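Long-range contact in putative chromatin binding protein (Chaetomium thermophilum, PDB 6QP0), which binds and probably hydrolyses ATP in a tRNA-dependent manner and is essential for tRNA modification by Elongator, this chain being its P-loop NTPase domain: residues I5-L10 against I126-S131. Sequence-based numbering, arbitrary orientation.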
loop_
_atom_site.group_PDB
_atom_site.type_symbol
_atom_site.label_atom_id
_atom_site.label_comp_id
_atom_site.label_asym_id
_atom_site.label_seq_id
_atom_site.Cartn_x
_atom_site.Cartn_y
_atom_site.Cartn_z
ATOM N N ILE A 5 -4.710 -6.418 3.418
ATOM C CA ILE A 5 -5.010 -5.796 2.135
ATOM C C ILE A 5 -3.783 -4.986 1.744
ATOM O O ILE A 5 -3.517 -3.927 2.328
ATOM C CB ILE A 5 -6.261 -4.911 2.200
ATOM C CG1 ILE A 5 -7.488 -5.758 2.543
ATOM C CG2 ILE A 5 -6.459 -4.181 0.878
ATOM C CD1 ILE A 5 -8.692 -4.947 2.975
ATOM N N VAL A 6 -3.034 -5.482 0.765
ATOM C CA VAL A 6 -1.803 -4.836 0.327
ATOM C C VAL A 6 -2.164 -3.801 -0.733
ATOM O O VAL A 6 -2.539 -4.149 -1.855
ATOM C CB VAL A 6 -0.794 -5.854 -0.216
ATOM C CG1 VAL A 6 0.536 -5.171 -0.515
ATOM C CG2 VAL A 6 -0.606 -6.996 0.768
ATOM N N VAL A 7 -2.067 -2.529 -0.370
ATOM C CA VAL A 7 -2.178 -1.450 -1.342
ATOM C C VAL A 7 -0.848 -1.316 -2.070
ATOM O O VAL A 7 0.223 -1.564 -1.505
ATOM C CB VAL A 7 -2.582 -0.133 -0.653
ATOM C CG1 VAL A 7 -2.569 1.016 -1.649
ATOM C CG2 VAL A 7 -3.950 -0.273 -0.006
ATOM N N THR A 8 -0.914 -0.934 -3.342
ATOM C CA THR A 8 0.292 -0.808 -4.148
ATOM C C THR A 8 0.032 0.182 -5.273
ATOM O O THR A 8 -1.098 0.323 -5.747
ATOM C CB THR A 8 0.734 -2.160 -4.720
ATOM O OG1 THR A 8 1.903 -1.977 -5.529
ATOM C CG2 THR A 8 -0.375 -2.784 -5.558
ATOM N N GLY A 9 1.091 0.859 -5.688
ATOM C CA GLY A 9 0.973 1.842 -6.742
ATOM C C GLY A 9 2.249 2.643 -6.862
ATOM O O GLY A 9 3.208 2.455 -6.108
ATOM N N LEU A 10 2.240 3.543 -7.834
ATOM C CA LEU A 10 3.375 4.414 -8.077
ATOM C C LEU A 10 3.431 5.506 -7.019
ATOM O O LEU A 10 2.475 5.728 -6.274
ATOM C CB LEU A 10 3.272 5.023 -9.471
ATOM C CG LEU A 10 3.436 4.061 -10.647
ATOM C CD1 LEU A 10 3.255 4.808 -11.956
ATOM C CD2 LEU A 10 4.792 3.380 -10.599
ATOM N N ILE A 126 -8.401 -6.834 10.328
ATOM C CA ILE A 126 -8.221 -6.397 8.949
ATOM C C ILE A 126 -7.177 -5.290 8.934
ATOM O O ILE A 126 -7.304 -4.292 9.651
ATOM C CB ILE A 126 -9.550 -5.917 8.345
ATOM C CG1 ILE A 126 -10.587 -7.043 8.395
ATOM C CG2 ILE A 126 -9.340 -5.448 6.910
ATOM C CD1 ILE A 126 -11.990 -6.604 8.052
ATOM N N VAL A 127 -6.143 -5.469 8.114
ATOM C CA VAL A 127 -4.997 -4.567 8.076
ATOM C C VAL A 127 -4.871 -3.995 6.672
ATOM O O VAL A 127 -4.810 -4.745 5.691
ATOM C CB VAL A 127 -3.700 -5.290 8.486
ATOM C CG1 VAL A 127 -2.496 -4.378 8.307
ATOM C CG2 VAL A 127 -3.796 -5.777 9.924
ATOM N N ILE A 128 -4.828 -2.668 6.584
ATOM C CA ILE A 128 -4.602 -1.959 5.330
ATOM C C ILE A 128 -3.167 -1.453 5.329
ATOM O O ILE A 128 -2.800 -0.611 6.158
ATOM C CB ILE A 128 -5.585 -0.790 5.157
ATOM C CG1 ILE A 128 -7.030 -1.286 5.179
ATOM C CG2 ILE A 128 -5.286 -0.044 3.866
ATOM C CD1 ILE A 128 -8.048 -0.171 5.317
ATOM N N LEU A 129 -2.357 -1.944 4.395
ATOM C CA LEU A 129 -0.958 -1.539 4.276
ATOM C C LEU A 129 -0.856 -0.547 3.120
ATOM O O LEU A 129 -0.817 -0.938 1.951
ATOM C CB LEU A 129 -0.056 -2.751 4.067
ATOM C CG LEU A 129 1.448 -2.484 4.131
ATOM C CD1 LEU A 129 1.846 -1.983 5.507
ATOM C CD2 LEU A 129 2.241 -3.731 3.770
ATOM N N ASP A 130 -0.817 0.740 3.457
ATOM C CA ASP A 130 -0.717 1.819 2.474
ATOM C C ASP A 130 0.758 2.142 2.277
ATOM O O ASP A 130 1.351 2.935 3.011
ATOM C CB ASP A 130 -1.511 3.034 2.941
ATOM C CG ASP A 130 -1.232 4.282 2.116
ATOM O OD1 ASP A 130 -0.564 4.188 1.067
ATOM O OD2 ASP A 130 -1.683 5.369 2.532
ATOM N N SER A 131 1.359 1.519 1.267
ATOM C CA SER A 131 2.746 1.788 0.921
ATOM C C SER A 131 2.962 1.397 -0.532
ATOM O O SER A 131 2.157 0.672 -1.123
ATOM C CB SER A 131 3.716 1.034 1.835
ATOM O OG SER A 131 5.060 1.316 1.488
#
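Ile5 is held through both its backbone N and O by Val127 and Leu129 of the neighbouring parallel strand, in the middle of the sheet. Ile5 N donates to Val127 O at 2.8 Å, almost head-on to the carbonyl. Ile5 O takes the nearly straight N-H of Leu129 (3.1 Å from Leu129 N, 177° at the hydrogen). Above the first of these bonds, on the face covered by helix 15-31, CD1 of Ile5 meets CG2 of Ile126 at 4.0 Å; Ile5 CG1 lies opposite its carbonyl carbon (chi1 -63°), which carries CD1 back toward Ile126. Farther along, Val7 CG2 touches CG2 of Ile128 at 4.1 Å. Leu129 turns to the other face, against Leu113 and Val117 of helix 106-120.

Toward the nucleotide site the hydrogen bonding slackens, though not the burial: Val7 CB sits 3.2 Å from Leu129 O. Val7 N reaches that oxygen by a bent bond, tilted 25° out of the carbonyl plane. Beyond, Val7 O faces Ser131 O, two acceptors, and Asn133 ND2 serves Val7 O instead. By Thr8 and Ser131 the backbones have drawn apart; Gly9 then leads into the P-loop. Asp130, a magnesium-site residue like Thr16, hydrogen-bonds through OD2 to Tyr75 OH and Thr16 OG1. This is consistent with an apolar core giving way, at adjacent strand ends, to the polar nucleotide-magnesium site.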